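Long-range contact in Lmo1499 protein (Listeria monocytogenes, PDB 4IIW), which probably cleaves nascent peptidoglycan strands endolytically as a lytic transglycosylase of the MltG (YceG-like) family, ending their elongation: residues Y129-M142 / T182-I194. Sequence-based numbering, arbitrary orientation.
Sequences YQPKLKKADVLKTM and TFKGTDVSAEQII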
ATOM      1  N   TYR B 129     -35.711  15.185  -7.116  1.00 60.72           N
ATOM      2  CA  TYR B 129     -36.819  14.320  -6.695  1.00 61.15           C
ATOM      3  C   TYR B 129     -37.185  13.256  -7.724  1.00 62.12           C
ATOM      4  O   TYR B 129     -37.509  12.130  -7.350  1.00 62.05           O
ATOM      5  CB  TYR B 129     -38.058  15.180  -6.367  1.00 58.84           C
ATOM      6  CG  TYR B 129     -39.370  14.424  -6.221  1.00 58.61           C
ATOM      7  CD1 TYR B 129     -40.269  14.353  -7.275  1.00 60.39           C
ATOM      8  CD2 TYR B 129     -39.721  13.817  -5.029  1.00 60.81           C
ATOM      9  CE1 TYR B 129     -41.473  13.688  -7.152  1.00 61.28           C
ATOM     10  CE2 TYR B 129     -40.922  13.137  -4.897  1.00 62.70           C
ATOM     11  CZ  TYR B 129     -41.796  13.080  -5.966  1.00 63.51           C
ATOM     12  OH  TYR B 129     -43.003  12.417  -5.849  1.00 64.46           O
ATOM     13  N   GLN B 130     -37.164  13.626  -9.006  1.00 62.61           N
ATOM     14  CA  GLN B 130     -37.486  12.702 -10.091  1.00 63.74           C
ATOM     15  C   GLN B 130     -36.253  12.715 -11.006  1.00 65.77           C
ATOM     16  O   GLN B 130     -36.222  13.425 -12.008  1.00 65.35           O
ATOM     17  CB  GLN B 130     -38.775  13.140 -10.811  1.00 61.45           C
ATOM     18  CG  GLN B 130     -39.664  11.994 -11.396  1.00 63.07           C
ATOM     19  CD  GLN B 130     -39.077  11.277 -12.616  1.00 68.20           C
ATOM     20  OE1 GLN B 130     -37.957  10.732 -12.578  1.00 75.01           O
ATOM     21  NE2 GLN B 130     -39.863  11.226 -13.695  1.00 65.85           N
ATOM     22  N   PRO B 131     -35.232  11.920 -10.651  1.00 68.68           N
ATOM     23  CA  PRO B 131     -33.931  11.870 -11.356  1.00 72.32           C
ATOM     24  C   PRO B 131     -33.974  11.502 -12.839  1.00 73.76           C
ATOM     25  O   PRO B 131     -33.097  11.916 -13.582  1.00 75.87           O
ATOM     26  CB  PRO B 131     -33.138  10.827 -10.569  1.00 74.66           C
ATOM     27  CG  PRO B 131     -34.170   9.940  -9.983  1.00 74.98           C
ATOM     28  CD  PRO B 131     -35.373  10.820  -9.684  1.00 69.69           C
ATOM     29  N   LYS B 132     -34.969  10.739 -13.275  1.00 74.40           N
ATOM     30  CA  LYS B 132     -35.066  10.404 -14.700  1.00 76.37           C
ATOM     31  C   LYS B 132     -35.256  11.670 -15.554  1.00 73.95           C
ATOM     32  O   LYS B 132     -34.985  11.658 -16.753  1.00 75.27           O
ATOM     33  CB  LYS B 132     -36.163   9.346 -14.962  1.00 77.24           C
ATOM     34  CG  LYS B 132     -35.755   7.910 -14.490  1.00 82.89           C
ATOM     35  CD  LYS B 132     -36.875   6.868 -14.622  1.00 86.47           C
ATOM     36  CE  LYS B 132     -37.166   6.440 -16.065  1.00 90.57           C
ATOM     37  NZ  LYS B 132     -36.142   5.512 -16.643  1.00 95.75           N
ATOM     38  N   LEU B 133     -35.700  12.762 -14.928  1.00 70.37           N
ATOM     39  CA  LEU B 133     -35.869  14.041 -15.623  1.00 67.95           C
ATOM     40  C   LEU B 133     -34.570  14.862 -15.652  1.00 68.64           C
ATOM     41  O   LEU B 133     -33.786  14.855 -14.700  1.00 69.01           O
ATOM     42  CB  LEU B 133     -36.987  14.869 -14.984  1.00 64.64           C
ATOM     43  CG  LEU B 133     -38.442  14.392 -15.122  1.00 63.98           C
ATOM     44  CD1 LEU B 133     -39.339  15.335 -14.316  1.00 61.69           C
ATOM     45  CD2 LEU B 133     -38.907  14.339 -16.574  1.00 59.53           C
ATOM     46  N   LYS B 134     -34.364  15.564 -16.762  1.00 68.53           N
ATOM     47  CA  LYS B 134     -33.191  16.408 -16.983  1.00 69.56           C
ATOM     48  C   LYS B 134     -33.538  17.888 -16.803  1.00 66.99           C
ATOM     49  O   LYS B 134     -34.616  18.337 -17.209  1.00 65.27           O
ATOM     50  CB  LYS B 134     -32.618  16.160 -18.377  1.00 72.02           C
ATOM     51  CG  LYS B 134     -31.639  15.002 -18.441  1.00 78.50           C
ATOM     52  CD  LYS B 134     -32.245  13.627 -18.173  1.00 80.30           C
ATOM     53  CE  LYS B 134     -31.136  12.604 -17.851  1.00 85.01           C
ATOM     54  NZ  LYS B 134     -29.966  12.701 -18.779  1.00 86.53           N
ATOM     55  N   LYS B 135     -32.616  18.647 -16.213  1.00 67.12           N
ATOM     56  CA  LYS B 135     -32.863  20.065 -15.938  1.00 65.85           C
ATOM     57  C   LYS B 135     -33.229  20.883 -17.178  1.00 65.68           C
ATOM     58  O   LYS B 135     -34.173  21.664 -17.142  1.00 65.13           O
ATOM     59  CB  LYS B 135     -31.678  20.718 -15.219  1.00 67.40           C
ATOM     60  CG  LYS B 135     -32.005  22.132 -14.707  1.00 66.10           C
ATOM     61  CD  LYS B 135     -30.914  22.734 -13.836  1.00 67.11           C
ATOM     62  CE  LYS B 135     -31.355  24.099 -13.337  1.00 66.76           C
ATOM     63  NZ  LYS B 135     -30.440  24.716 -12.345  1.00 66.23           N
ATOM     64  N   ALA B 136     -32.492  20.703 -18.264  1.00 68.21           N
ATOM     65  CA  ALA B 136     -32.744  21.455 -19.497  1.00 68.65           C
ATOM     66  C   ALA B 136     -34.183  21.290 -20.020  1.00 65.80           C
ATOM     67  O   ALA B 136     -34.770  22.247 -20.508  1.00 64.06           O
ATOM     68  CB  ALA B 136     -31.722  21.062 -20.583  1.00 71.32           C
ATOM     69  N   ASP B 137     -34.735  20.079 -19.905  1.00 65.54           N
ATOM     70  CA  ASP B 137     -36.099  19.778 -20.383  1.00 64.31           C
ATOM     71  C   ASP B 137     -37.174  20.395 -19.503  1.00 60.28           C
ATOM     72  O   ASP B 137     -38.191  20.885 -20.005  1.00 60.29           O
ATOM     73  CB  ASP B 137     -36.333  18.279 -20.408  1.00 64.88           C
ATOM     74  CG  ASP B 137     -35.362  17.554 -21.286  1.00 74.26           C
ATOM     75  OD1 ASP B 137     -34.593  18.223 -22.029  1.00 81.05           O
ATOM     76  OD2 ASP B 137     -35.363  16.302 -21.231  1.00 78.62           O
ATOM     77  N   VAL B 138     -36.956  20.324 -18.190  1.00 57.22           N
ATOM     78  CA  VAL B 138     -37.863  20.889 -17.221  1.00 52.78           C
ATOM     79  C   VAL B 138     -37.939  22.387 -17.424  1.00 53.66           C
ATOM     80  O   VAL B 138     -39.010  22.964 -17.321  1.00 52.96           O
ATOM     81  CB  VAL B 138     -37.404  20.585 -15.777  1.00 52.85           C
ATOM     82  CG1 VAL B 138     -38.273  21.319 -14.742  1.00 40.69           C
ATOM     83  CG2 VAL B 138     -37.407  19.084 -15.534  1.00 49.63           C
ATOM     84  N   LEU B 139     -36.804  23.027 -17.704  1.00 56.07           N
ATOM     85  CA  LEU B 139     -36.807  24.470 -17.977  1.00 55.96           C
ATOM     86  C   LEU B 139     -37.548  24.755 -19.278  1.00 56.15           C
ATOM     87  O   LEU B 139     -38.309  25.718 -19.372  1.00 55.73           O
ATOM     88  CB  LEU B 139     -35.389  25.049 -18.042  1.00 58.01           C
ATOM     89  CG  LEU B 139     -34.674  25.311 -16.712  1.00 58.14           C
ATOM     90  CD1 LEU B 139     -33.320  25.912 -17.005  1.00 53.93           C
ATOM     91  CD2 LEU B 139     -35.475  26.240 -15.767  1.00 48.94           C
ATOM     92  N   LYS B 140     -37.320  23.928 -20.288  1.00 57.77           N
ATOM     93  CA  LYS B 140     -38.014  24.104 -21.552  1.00 59.23           C
ATOM     94  C   LYS B 140     -39.536  23.958 -21.377  1.00 55.98           C
ATOM     95  O   LYS B 140     -40.294  24.740 -21.926  1.00 55.57           O
ATOM     96  CB  LYS B 140     -37.524  23.103 -22.588  1.00 61.67           C
ATOM     97  CG  LYS B 140     -38.184  23.306 -23.937  1.00 66.23           C
ATOM     98  CD  LYS B 140     -37.594  22.399 -25.017  1.00 71.81           C
ATOM     99  CE  LYS B 140     -38.218  22.725 -26.370  1.00 73.44           C
ATOM    100  NZ  LYS B 140     -37.714  21.859 -27.451  1.00 76.93           N
ATOM    101  N   THR B 141     -39.968  22.956 -20.620  1.00 53.46           N
ATOM    102  CA  THR B 141     -41.387  22.749 -20.417  1.00 52.87           C
ATOM    103  C   THR B 141     -41.986  23.985 -19.759  1.00 51.67           C
ATOM    104  O   THR B 141     -43.026  24.478 -20.167  1.00 50.93           O
ATOM    105  CB  THR B 141     -41.690  21.505 -19.535  1.00 51.93           C
ATOM    106  OG1 THR B 141     -41.274  20.304 -20.199  1.00 52.56           O
ATOM    107  CG2 THR B 141     -43.168  21.407 -19.266  1.00 50.57           C
HETATM  108  N   MSE B 142     -41.313  24.478 -18.732  1.00 51.08           N
HETATM  109  CA  MSE B 142     -41.770  25.658 -18.022  1.00 49.82           C
HETATM  110  C   MSE B 142     -42.093  26.793 -18.971  1.00 50.39           C
HETATM  111  O   MSE B 142     -43.140  27.413 -18.846  1.00 48.66           O
HETATM  112  CB  MSE B 142     -40.721  26.112 -16.978  1.00 49.48           C
HETATM  113  CG  MSE B 142     -40.721  25.263 -15.704  1.00 48.41           C
HETATM  114 SE   MSE B 142     -39.184  25.462 -14.525  0.83 48.15          SE
HETATM  115  CE  MSE B 142     -39.873  24.468 -12.991  1.00 41.16           C
ATOM    116  N   THR B 182     -46.388  15.454  -3.540  1.00 52.16           N
ATOM    117  CA  THR B 182     -46.029  14.031  -3.697  1.00 54.57           C
ATOM    118  C   THR B 182     -46.820  13.487  -4.889  1.00 55.57           C
ATOM    119  O   THR B 182     -47.898  13.987  -5.196  1.00 54.57           O
ATOM    120  CB  THR B 182     -46.343  13.192  -2.455  1.00 54.84           C
ATOM    121  OG1 THR B 182     -47.748  13.092  -2.306  1.00 55.55           O
ATOM    122  CG2 THR B 182     -45.764  13.826  -1.200  1.00 55.49           C
ATOM    123  N   PHE B 183     -46.287  12.463  -5.549  1.00 58.77           N
ATOM    124  CA  PHE B 183     -46.914  11.923  -6.749  1.00 59.78           C
ATOM    125  C   PHE B 183     -47.022  10.418  -6.701  1.00 65.33           C
ATOM    126  O   PHE B 183     -46.044   9.739  -6.403  1.00 67.12           O
ATOM    127  CB  PHE B 183     -46.118  12.379  -7.980  1.00 58.21           C
ATOM    128  CG  PHE B 183     -46.045  13.865  -8.094  1.00 51.66           C
ATOM    129  CD1 PHE B 183     -47.001  14.561  -8.798  1.00 46.48           C
ATOM    130  CD2 PHE B 183     -45.072  14.573  -7.427  1.00 50.19           C
ATOM    131  CE1 PHE B 183     -46.978  15.938  -8.861  1.00 44.83           C
ATOM    132  CE2 PHE B 183     -45.031  15.956  -7.491  1.00 48.95           C
ATOM    133  CZ  PHE B 183     -45.993  16.641  -8.212  1.00 47.13           C
ATOM    134  N   LYS B 184     -48.222   9.904  -6.977  1.00 68.74           N
ATOM    135  CA  LYS B 184     -48.452   8.459  -6.986  1.00 73.31           C
ATOM    136  C   LYS B 184     -47.817   7.802  -8.209  1.00 75.39           C
ATOM    137  O   LYS B 184     -47.367   6.651  -8.128  1.00 79.42           O
ATOM    138  CB  LYS B 184     -49.955   8.136  -6.975  1.00 74.26           C
ATOM    139  CG  LYS B 184     -50.716   8.600  -5.731  1.00 76.69           C
ATOM    140  CD  LYS B 184     -52.208   8.250  -5.824  1.00 79.93           C
ATOM    141  CE  LYS B 184     -53.003   8.828  -4.653  1.00 81.40           C
ATOM    142  NZ  LYS B 184     -54.435   8.406  -4.670  1.00 82.27           N
ATOM    143  N   GLY B 185     -47.790   8.529  -9.332  1.00 74.66           N
ATOM    144  CA  GLY B 185     -47.232   8.034 -10.600  1.00 75.74           C
ATOM    145  C   GLY B 185     -45.819   7.441 -10.565  1.00 78.14           C
ATOM    146  O   GLY B 185     -45.076   7.587  -9.581  1.00 77.70           O
ATOM    147  N   THR B 186     -45.446   6.797 -11.674  1.00 79.81           N
ATOM    148  CA  THR B 186     -44.154   6.123 -11.807  1.00 82.37           C
ATOM    149  C   THR B 186     -43.052   6.994 -12.496  1.00 80.86           C
ATOM    150  O   THR B 186     -41.988   7.238 -11.888  1.00 81.50           O
ATOM    151  CB  THR B 186     -44.355   4.712 -12.474  1.00 85.86           C
ATOM    152  OG1 THR B 186     -44.978   4.852 -13.755  1.00 89.07           O
ATOM    153  CG2 THR B 186     -45.272   3.831 -11.599  1.00 85.83           C
ATOM    154  N   ASP B 187     -43.283   7.447 -13.738  1.00 77.75           N
ATOM    155  CA  ASP B 187     -42.313   8.341 -14.443  1.00 75.82           C
ATOM    156  C   ASP B 187     -42.987   9.687 -14.627  1.00 69.35           C
ATOM    157  O   ASP B 187     -43.176  10.184 -15.736  1.00 68.71           O
ATOM    158  CB  ASP B 187     -41.869   7.789 -15.805  1.00 79.43           C
ATOM    159  CG  ASP B 187     -40.842   6.668 -15.693  1.00 86.36           C
ATOM    160  OD1 ASP B 187     -40.647   5.951 -16.711  1.00 90.77           O
ATOM    161  OD2 ASP B 187     -40.230   6.513 -14.605  1.00 90.97           O
ATOM    162  N   VAL B 188     -43.350  10.278 -13.512  1.00 62.49           N
ATOM    163  CA  VAL B 188     -44.056  11.517 -13.526  1.00 56.90           C
ATOM    164  C   VAL B 188     -43.356  12.542 -14.421  1.00 54.76           C
ATOM    165  O   VAL B 188     -42.153  12.761 -14.304  1.00 56.38           O
ATOM    166  CB  VAL B 188     -44.267  11.980 -12.080  1.00 54.74           C
ATOM    167  CG1 VAL B 188     -44.554  13.401 -12.011  1.00 52.40           C
ATOM    168  CG2 VAL B 188     -45.374  11.161 -11.464  1.00 53.35           C
ATOM    169  N   SER B 189     -44.126  13.155 -15.323  1.00 51.11           N
ATOM    170  CA  SER B 189     -43.594  14.139 -16.262  1.00 49.03           C
ATOM    171  C   SER B 189     -43.492  15.483 -15.625  1.00 46.55           C
ATOM    172  O   SER B 189     -44.201  15.788 -14.679  1.00 45.49           O
ATOM    173  CB  SER B 189     -44.481  14.292 -17.492  1.00 48.00           C
ATOM    174  OG  SER B 189     -45.676  15.008 -17.181  1.00 48.47           O
ATOM    175  N   ALA B 190     -42.616  16.301 -16.183  1.00 47.15           N
ATOM    176  CA  ALA B 190     -42.424  17.649 -15.716  1.00 47.42           C
ATOM    177  C   ALA B 190     -43.751  18.433 -15.798  1.00 46.48           C
ATOM    178  O   ALA B 190     -44.062  19.240 -14.908  1.00 43.84           O
ATOM    179  CB  ALA B 190     -41.320  18.344 -16.533  1.00 48.74           C
ATOM    180  N   GLU B 191     -44.532  18.172 -16.854  1.00 47.23           N
ATOM    181  CA  GLU B 191     -45.819  18.845 -17.034  1.00 45.42           C
ATOM    182  C   GLU B 191     -46.777  18.533 -15.890  1.00 44.15           C
ATOM    183  O   GLU B 191     -47.447  19.446 -15.381  1.00 46.24           O
ATOM    184  CB  GLU B 191     -46.467  18.500 -18.371  1.00 46.70           C
ATOM    185  CG  GLU B 191     -45.743  19.029 -19.619  1.00 50.79           C
ATOM    186  CD  GLU B 191     -44.485  18.231 -19.992  1.00 59.15           C
ATOM    187  OE1 GLU B 191     -44.286  17.119 -19.447  1.00 56.06           O
ATOM    188  OE2 GLU B 191     -43.712  18.705 -20.860  1.00 63.91           O
ATOM    189  N   GLN B 192     -46.858  17.266 -15.479  1.00 45.67           N
ATOM    190  CA  GLN B 192     -47.755  16.896 -14.376  1.00 43.25           C
ATOM    191  C   GLN B 192     -47.372  17.624 -13.114  1.00 42.60           C
ATOM    192  O   GLN B 192     -48.225  18.151 -12.414  1.00 42.23           O
ATOM    193  CB  GLN B 192     -47.741  15.380 -14.093  1.00 44.44           C
ATOM    194  CG  GLN B 192     -48.593  15.012 -12.871  1.00 43.83           C
ATOM    195  CD  GLN B 192     -48.761  13.503 -12.583  1.00 49.26           C
ATOM    196  OE1 GLN B 192     -49.337  13.160 -11.545  1.00 54.94           O
ATOM    197  NE2 GLN B 192     -48.260  12.611 -13.471  1.00 36.63           N
ATOM    198  N   ILE B 193     -46.072  17.644 -12.830  1.00 43.28           N
ATOM    199  CA  ILE B 193     -45.557  18.265 -11.624  1.00 42.54           C
ATOM    200  C   ILE B 193     -45.814  19.764 -11.601  1.00 43.38           C
ATOM    201  O   ILE B 193     -46.359  20.312 -10.622  1.00 42.61           O
ATOM    202  CB  ILE B 193     -44.062  18.024 -11.507  1.00 43.29           C
ATOM    203  CG1 ILE B 193     -43.794  16.518 -11.354  1.00 43.58           C
ATOM    204  CG2 ILE B 193     -43.484  18.804 -10.325  1.00 38.84           C
ATOM    205  CD1 ILE B 193     -42.315  16.126 -11.354  1.00 36.21           C
ATOM    206  N   ILE B 194     -45.422  20.434 -12.675  1.00 43.82           N
ATOM    207  CA  ILE B 194     -45.615  21.870 -12.768  1.00 44.11           C
ATOM    208  C   ILE B 194     -47.110  22.183 -12.627  1.00 43.69           C
ATOM    209  O   ILE B 194     -47.493  23.104 -11.919  1.00 42.06           O
ATOM    210  CB  ILE B 194     -45.028  22.419 -14.083  1.00 45.58           C
ATOM    211  CG1 ILE B 194     -43.515  22.181 -14.097  1.00 45.98           C
ATOM    212  CG2 ILE B 194     -45.309  23.907 -14.234  1.00 43.88           C
ATOM    213  CD1 ILE B 194     -42.900  22.239 -15.483  1.00 49.29           C
TER
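Val138 and Ala190 mark where the two backbones come nearest, their CA atoms 5.8 Å apart, and there the short helical segments 135-142 and 190-194 cross at -57° with their axes 10.0 Å apart. Ahead of both helices run loops that also meet: the type I turn from Gln130 to Leu133 lies against Asp187 and Val188. The small CB of Ala190 fits between CG2 of Val138, CD1 of Leu133 and OG1 of Thr141. One turn on, CD1 of Ile194 sits 3.7 Å from CG of selenomethionine Met142 and also touches the Thr141 methyl. Glu191, its chain turned about CB-CG (chi2 76°), crosses Thr141 at about a right angle and brings OE2 to 3.0 Å from Thr141 OG1; that hydroxyl is also 3.1 Å from Asp137 O, one turn back in its own helix. The helices sit in a helical part of the YceG-like region, away from the predicted catalytic glutamate: Met142 reaches helix 119-129, while Thr141, Glu191 and Ile194 all pack on Phe147 of helix 145-154. In the loops, buried Gln130 donates from NE2 to Val188 O at 2.8 Å, a fairly straight bond (157°) with Val188 O close to the plane of the Gln130 amide. Ser189 caps helix 190-204 through OG, which accepts from Gln192 N. Lys132 passes the Asp187 carboxylate obliquely, CD and CE against OD2, but Lys132 NZ stays 4.5 Å from Asp187 OD1, too far for a salt bridge, though the opposite charges probably attract. At the far end the Tyr129 hydroxyl meets the Phe183 ring at its edge and takes a weak bond from Phe183 N, while Ile193 CG1 lies over one face of that ring, toward the rim.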